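Local coordinates for protein sensor-type histidine kinase PrrB (Mycobacterium tuberculosis, PDB 1YSR) that phosphorylates a protein histidine at the expense of ATP in two-component signalling, probably together with PrrA, and is represented here by its C-terminal ATP-binding domain, at residues 6-10 with 11-15; 53-56 with 57-61; 134-138 with 139-143. All coordinates share one frame; numbering follows the deposited sequence.

Interaction 1. Residues 6-10 with 11-15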
loop_
_atom_site.group_PDB
_atom_site.type_symbol
_atom_site.label_atom_id
_atom_site.label_comp_id
_atom_site.label_asym_id
_atom_site.label_seq_id
_atom_site.Cartn_x
_atom_site.Cartn_y
_atom_site.Cartn_z
ATOM N N VAL A 6 -6.079 5.819 3.792
ATOM C CA VAL A 6 -6.589 4.484 4.191
ATOM C C VAL A 6 -5.511 3.821 5.042
ATOM O O VAL A 6 -4.392 4.348 5.129
ATOM C CB VAL A 6 -6.854 3.596 2.987
ATOM C CG1 VAL A 6 -7.937 4.256 2.074
ATOM C CG2 VAL A 6 -5.573 3.326 2.201
ATOM N N PRO A 7 -5.840 2.691 5.684
ATOM C CA PRO A 7 -4.865 1.973 6.492
ATOM C C PRO A 7 -3.704 1.563 5.606
ATOM O O PRO A 7 -3.924 1.087 4.503
ATOM C CB PRO A 7 -5.665 0.727 6.962
ATOM C CG PRO A 7 -7.089 1.219 7.025
ATOM C CD PRO A 7 -7.144 1.985 5.696
ATOM N N VAL A 8 -2.480 1.778 6.070
ATOM C CA VAL A 8 -1.280 1.366 5.351
ATOM C C VAL A 8 -0.357 0.642 6.296
ATOM O O VAL A 8 0.053 1.180 7.281
ATOM C CB VAL A 8 -0.495 2.580 4.791
ATOM C CG1 VAL A 8 0.606 2.047 3.936
ATOM C CG2 VAL A 8 -1.386 3.461 3.911
ATOM N N ASP A 9 -0.009 -0.599 5.969
ATOM C CA ASP A 9 1.015 -1.311 6.742
ATOM C C ASP A 9 2.360 -0.848 6.231
ATOM O O ASP A 9 2.776 -1.281 5.169
ATOM C CB ASP A 9 0.865 -2.825 6.537
ATOM C CG ASP A 9 1.920 -3.636 7.307
ATOM O OD1 ASP A 9 3.009 -3.109 7.654
ATOM O OD2 ASP A 9 1.680 -4.845 7.482
ATOM N N ILE A 10 2.973 0.081 6.952
ATOM C CA ILE A 10 4.226 0.724 6.514
ATOM C C ILE A 10 5.331 -0.301 6.381
ATOM O O ILE A 10 6.234 -0.250 5.484
ATOM C CB ILE A 10 4.677 1.811 7.583
ATOM C CG1 ILE A 10 3.706 2.994 7.574
ATOM C CG2 ILE A 10 6.101 2.279 7.320
ATOM C CD1 ILE A 10 3.485 3.612 6.139
ATOM N N THR A 11 5.292 -1.255 7.318
ATOM C CA THR A 11 6.293 -2.291 7.361
ATOM C C THR A 11 6.257 -3.179 6.118
ATOM O O THR A 11 7.309 -3.432 5.489
ATOM C CB THR A 11 6.150 -3.070 8.707
ATOM O OG1 THR A 11 6.172 -2.118 9.784
ATOM C CG2 THR A 11 7.303 -4.029 8.846
ATOM N N ASP A 12 5.071 -3.621 5.710
ATOM C CA ASP A 12 4.915 -4.408 4.503
ATOM C C ASP A 12 5.274 -3.582 3.277
ATOM O O ASP A 12 5.863 -4.098 2.328
ATOM C CB ASP A 12 3.443 -4.900 4.400
ATOM C CG ASP A 12 3.194 -5.813 3.202
ATOM O OD1 ASP A 12 3.826 -6.873 3.102
ATOM O OD2 ASP A 12 2.381 -5.449 2.339
ATOM N N LEU A 13 4.875 -2.295 3.268
ATOM C CA LEU A 13 5.228 -1.389 2.183
ATOM C C LEU A 13 6.753 -1.385 1.971
ATOM O O LEU A 13 7.240 -1.475 0.846
ATOM C CB LEU A 13 4.708 0.040 2.517
ATOM C CG LEU A 13 4.812 1.077 1.358
ATOM C CD1 LEU A 13 3.735 2.147 1.552
ATOM C CD2 LEU A 13 6.167 1.786 1.461
ATOM N N LEU A 14 7.489 -1.209 3.047
ATOM C CA LEU A 14 8.971 -1.236 2.970
ATOM C C LEU A 14 9.499 -2.576 2.427
ATOM O O LEU A 14 10.450 -2.617 1.638
ATOM C CB LEU A 14 9.587 -0.888 4.331
ATOM C CG LEU A 14 9.326 0.556 4.852
ATOM C CD1 LEU A 14 9.939 0.792 6.265
ATOM C CD2 LEU A 14 9.891 1.584 3.887
ATOM N N ASP A 15 8.924 -3.664 2.926
ATOM C CA ASP A 15 9.352 -5.030 2.539
ATOM C C ASP A 15 9.162 -5.156 1.029
ATOM O O ASP A 15 10.064 -5.585 0.349
ATOM C CB ASP A 15 8.574 -6.090 3.300
ATOM C CG ASP A 15 9.283 -7.467 3.324
ATOM O OD1 ASP A 15 10.488 -7.570 2.967
ATOM O OD2 ASP A 15 8.604 -8.420 3.734
#
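Asp9 turns its carboxylate onto the first turn of helix 10-24, where OD1 accepts the backbone N-H of Asp12 at 2.9 Å. The bond is nearly straight (165° at the hydrogen) but reaches the oxygen from above the carboxylate plane. Because CG stands opposite the residue's own N (chi1 179°), the acid swings past its carbonyl carbon toward the helix start, and OD1 also lies 3.0 Å from Thr11 N. CG of Asp9 rests against Asp12 CB at 3.5 Å; the two side chains cross at about a right angle, and Asp12 leads its own charge away to a salt bridge with Arg16. This is a classic N-cap, placed where strand 6-9, paired antiparallel with strand 39-42, gives way to helix. The cap's negative charge would suit the helix's N-terminal end. Asp9 O takes the N-H of Leu13 at 3.0 Å. On the apolar flank Val8 CG1 meets Leu13 CD1 obliquely at 3.9 Å, whereas Ile10 CG2 approaches Leu14 CD1 more loosely at 4.2 Å. Ile10 and Leu13 continue onto Leu47 of helix 44-61, and Thr11 OG1 bonds Pro36 O and Cys38 N.

Interaction 2. Residues 53-56 with 57-61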
loop_
_atom_site.group_PDB
_atom_site.type_symbol
_atom_site.label_atom_id
_atom_site.label_comp_id
_atom_site.label_asym_id
_atom_site.label_seq_id
_atom_site.Cartn_x
_atom_site.Cartn_y
_atom_site.Cartn_z
ATOM N N ASN A 53 11.639 6.946 -4.372
ATOM C CA ASN A 53 12.453 8.070 -4.739
ATOM C C ASN A 53 13.759 8.086 -3.888
ATOM O O ASN A 53 14.848 8.424 -4.390
ATOM C CB ASN A 53 11.657 9.359 -4.523
ATOM C CG ASN A 53 12.352 10.589 -5.092
ATOM O OD1 ASN A 53 12.584 11.563 -4.385
ATOM N ND2 ASN A 53 12.641 10.575 -6.399
ATOM N N ALA A 54 13.606 7.797 -2.596
ATOM C CA ALA A 54 14.750 7.780 -1.653
ATOM C C ALA A 54 15.745 6.692 -2.089
ATOM O O ALA A 54 16.964 6.945 -2.155
ATOM C CB ALA A 54 14.256 7.528 -0.263
ATOM N N ILE A 55 15.248 5.486 -2.412
ATOM C CA ILE A 55 16.157 4.443 -2.962
ATOM C C ILE A 55 16.826 4.854 -4.256
ATOM O O ILE A 55 18.009 4.665 -4.431
ATOM C CB ILE A 55 15.414 3.146 -3.130
ATOM C CG1 ILE A 55 14.876 2.663 -1.766
ATOM C CG2 ILE A 55 16.295 2.085 -3.773
ATOM C CD1 ILE A 55 13.865 1.459 -1.854
ATOM N N ALA A 56 16.072 5.485 -5.166
ATOM C CA ALA A 56 16.637 5.876 -6.418
ATOM C C ALA A 56 17.707 6.934 -6.278
ATOM O O ALA A 56 18.753 6.881 -6.935
ATOM C CB ALA A 56 15.509 6.317 -7.393
ATOM N N ASN A 57 17.511 7.869 -5.372
ATOM C CA ASN A 57 18.488 8.872 -5.148
ATOM C C ASN A 57 19.733 8.274 -4.526
ATOM O O ASN A 57 20.832 8.671 -4.849
ATOM C CB ASN A 57 17.890 9.974 -4.291
ATOM C CG ASN A 57 17.161 10.993 -5.140
ATOM O OD1 ASN A 57 17.808 11.763 -5.792
ATOM N ND2 ASN A 57 15.829 10.877 -5.263
ATOM N N ALA A 58 19.557 7.324 -3.624
ATOM C CA ALA A 58 20.724 6.700 -2.945
ATOM C C ALA A 58 21.603 6.001 -4.002
ATOM O O ALA A 58 22.844 6.136 -4.034
ATOM C CB ALA A 58 20.239 5.710 -1.913
ATOM N N VAL A 59 20.949 5.332 -4.942
ATOM C CA VAL A 59 21.650 4.518 -5.949
ATOM C C VAL A 59 22.149 5.390 -7.070
ATOM O O VAL A 59 23.336 5.391 -7.362
ATOM C CB VAL A 59 20.736 3.422 -6.548
ATOM C CG1 VAL A 59 21.477 2.712 -7.680
ATOM C CG2 VAL A 59 20.334 2.443 -5.481
ATOM N N LYS A 60 21.255 6.182 -7.672
ATOM C CA LYS A 60 21.646 6.922 -8.871
ATOM C C LYS A 60 22.578 8.043 -8.585
ATOM O O LYS A 60 23.529 8.247 -9.325
ATOM C CB LYS A 60 20.428 7.303 -9.732
ATOM C CG LYS A 60 19.757 5.988 -10.194
ATOM C CD LYS A 60 18.278 5.993 -10.157
ATOM C CE LYS A 60 17.725 6.731 -11.365
ATOM N NZ LYS A 60 16.404 7.312 -11.095
ATOM N N HIS A 61 22.374 8.741 -7.487
ATOM C CA HIS A 61 23.196 9.896 -7.179
ATOM C C HIS A 61 24.196 9.699 -6.049
ATOM O O HIS A 61 25.236 10.366 -6.008
ATOM C CB HIS A 61 22.315 11.151 -6.992
ATOM C CG HIS A 61 21.338 11.359 -8.115
ATOM N ND1 HIS A 61 21.734 11.701 -9.394
ATOM C CD2 HIS A 61 19.992 11.207 -8.167
ATOM C CE1 HIS A 61 20.670 11.771 -10.178
ATOM N NE2 HIS A 61 19.601 11.478 -9.458
#
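With chi1 at -86°, Asn57 keeps its CG beside its own backbone N and opposite its carbonyl carbon, which drops the amide back along the helix toward Asn53, one turn earlier. Asn53, whose CG instead lies opposite its N (chi1 -171°), reaches across the Asn57 amide obliquely, the two amide planes being almost perpendicular (81°). The result is a doubly used carbonyl: Asn53 O accepts the ordinary helical N-H of Asn57 at 2.9 Å and, from the opposite face of the carbonyl plane, the side-chain N-H of Asn57 ND2 at 2.8 Å. This second donor stands well above the plane. The amide nitrogens, Asn53 ND2 and Asn57 ND2, are 3.4 Å apart as two donors facing different acceptors. Asn57 is thus held at both ends, ND2 by Asn53 O and OD1 by Gly115 N, while Ser102 OG orients the amide of Asn53. A turn further on, Lys60 bends at its second and third torsions and folds back, laying CD 3.9 Å from Ala56 CB. Lys60 N bonds Ala56 O at 2.7 Å. Val59 CG2 approaches Ile55 O to 3.4 Å. In sequence this stretch matches the N box of histidine kinases, the helical motif that in relatives lines the nucleotide pocket. A Tris molecule, probably from the crystallisation liquor, lies near the side chain of Ala56. Around helix 44-61, Asn53 packs on Leu118 and Val119 of helix 117-125, while Ala54 touches Ile82 and Ala58 touches Asp84, both on strand 77-84.

Interaction 3. Residues 134-138 with 139-143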
loop_
_atom_site.group_PDB
_atom_site.type_symbol
_atom_site.label_atom_id
_atom_site.label_comp_id
_atom_site.label_asym_id
_atom_site.label_seq_id
_atom_site.Cartn_x
_atom_site.Cartn_y
_atom_site.Cartn_z
ATOM N N ASN A 134 23.230 11.407 9.137
ATOM C CA ASN A 134 24.337 10.621 8.635
ATOM C C ASN A 134 24.062 9.154 8.975
ATOM O O ASN A 134 23.622 8.837 10.071
ATOM C CB ASN A 134 25.692 11.103 9.203
ATOM C CG ASN A 134 26.330 12.252 8.372
ATOM O OD1 ASN A 134 25.650 13.006 7.632
ATOM N ND2 ASN A 134 27.654 12.385 8.506
ATOM N N SER A 135 24.285 8.254 8.033
ATOM C CA SER A 135 23.882 6.899 8.288
ATOM C C SER A 135 25.046 6.117 8.982
ATOM O O SER A 135 26.182 6.357 8.651
ATOM C CB SER A 135 23.627 6.228 6.966
ATOM O OG SER A 135 23.289 4.913 7.258
ATOM N N PRO A 136 24.729 5.164 9.856
ATOM C CA PRO A 136 25.706 4.166 10.323
ATOM C C PRO A 136 26.292 3.351 9.188
ATOM O O PRO A 136 27.386 2.780 9.337
ATOM C CB PRO A 136 24.856 3.258 11.219
ATOM C CG PRO A 136 23.799 4.079 11.707
ATOM C CD PRO A 136 23.438 4.987 10.532
ATOM N N LEU A 137 25.607 3.313 8.031
ATOM C CA LEU A 137 26.167 2.647 6.824
ATOM C C LEU A 137 27.190 3.471 6.072
ATOM O O LEU A 137 27.876 2.940 5.195
ATOM C CB LEU A 137 25.072 2.188 5.811
ATOM C CG LEU A 137 24.020 1.289 6.483
ATOM C CD1 LEU A 137 22.930 0.761 5.532
ATOM C CD2 LEU A 137 24.704 0.072 7.145
ATOM N N GLY A 138 27.263 4.765 6.357
ATOM C CA GLY A 138 28.269 5.583 5.667
ATOM C C GLY A 138 27.752 6.743 4.792
ATOM O O GLY A 138 28.434 7.757 4.607
ATOM N N GLY A 139 26.543 6.581 4.265
ATOM C CA GLY A 139 25.977 7.500 3.323
ATOM C C GLY A 139 24.896 8.340 3.976
ATOM O O GLY A 139 25.091 8.886 5.038
ATOM N N ALA A 140 23.763 8.473 3.286
ATOM C CA ALA A 140 22.666 9.267 3.807
ATOM C C ALA A 140 21.712 8.387 4.617
ATOM O O ALA A 140 21.584 7.191 4.334
ATOM C CB ALA A 140 21.941 9.890 2.638
ATOM N N ARG A 141 21.039 8.993 5.600
ATOM C CA ARG A 141 19.936 8.391 6.272
ATOM C C ARG A 141 18.774 9.394 6.083
ATOM O O ARG A 141 18.830 10.549 6.590
ATOM C CB ARG A 141 20.279 8.240 7.750
ATOM C CG ARG A 141 19.150 7.757 8.619
ATOM C CD ARG A 141 19.728 7.223 9.951
ATOM N NE ARG A 141 18.746 7.384 10.993
ATOM C CZ ARG A 141 17.901 6.438 11.346
ATOM N NH1 ARG A 141 17.964 5.264 10.755
ATOM N NH2 ARG A 141 17.016 6.667 12.308
ATOM N N LEU A 142 17.767 8.994 5.311
ATOM C CA LEU A 142 16.597 9.840 5.154
ATOM C C LEU A 142 15.528 9.336 6.091
ATOM O O LEU A 142 15.166 8.152 6.043
ATOM C CB LEU A 142 16.087 9.768 3.711
ATOM C CG LEU A 142 14.762 10.435 3.279
ATOM C CD1 LEU A 142 14.664 11.804 3.674
ATOM C CD2 LEU A 142 14.748 10.364 1.792
ATOM N N VAL A 143 15.003 10.233 6.926
ATOM C CA VAL A 143 14.108 9.849 7.955
ATOM C C VAL A 143 12.782 10.537 7.751
ATOM O O VAL A 143 12.718 11.756 7.636
ATOM C CB VAL A 143 14.602 10.195 9.390
ATOM C CG1 VAL A 143 13.668 9.529 10.366
ATOM C CG2 VAL A 143 15.982 9.667 9.646
HETATM O O HOH W 1 25.129 11.857 4.760
#
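Arg141 lays its CB over the backbone of Ser135, 3.9 Å from Ser135 CA, before its extended chain carries the guanidinium away from the turn. The two residues belong to a beta hairpin joining strands 129-134 and 140-147, closed by a type I turn from Ser135 to Gly138 and a G1 bulge. Two backbone bonds define this loop: Gly138 N donates to Ser135 O at 3.0 Å, and Ser135 N donates to Gly139 O at 3.2 Å, the latter from above the carbonyl plane. At the phi of 119° found for Gly138 a side chain would press against the carbonyl O of Leu137, which glycine avoids. Just outside, Asn134 and Ala140 form an antiparallel non-hydrogen-bonded pair whose side chains diverge. A water lies within bonding distance of both Asn134 OD1 and Gly139 O, with more acceptors around it than it has protons; Arg94 NH2 also bonds that Asn134 oxygen. Strand 77-84 supplies much of the polar support. Arg141 NH1 forms a salt bridge with Asp83 OD2, and Arg141 NE forms another with Glu133, so the guanidinium spans the strands on both flanks. Ala140 N is hydrogen-bonded to Asp84 OD1; Asp84 opens the Asp-x-Gly-x-Gly sequence known in this family as the G1 box. The serine is tied in a similar way, with its OG hydrogen-bonded to Asp83 OD1. In Ser135 a chi1 of 178° puts OG opposite the backbone N and beside the carbonyl carbon, facing the residues that follow. There Ser135 OG accepts from Leu137 N at 2.9 Å, the bond that defines an ST turn.

How the interactions relate
From the N terminus the three contacts follow in series, none nested in or crossing another. Interaction 1 is the strand-to-helix junction that starts helix 10-24, interaction 2 is a run of turns late in helix 44-61, and interaction 3 closes the hairpin between the last two strands. Interaction 1 lies across the chain's centre from the other two, its centre about 20 Å from that of interaction 2, yet helix 44-61 links them by packing on Ile10 and Leu13. Interactions 2 and 3 meet directly, Ala54 CB lying 3.5 Å from Leu142 CD2, where the helical layer rests on the mixed sheet of this Bergerat-fold alpha/beta sandwich. Strand 77-84, next to 140-147, is shared by both.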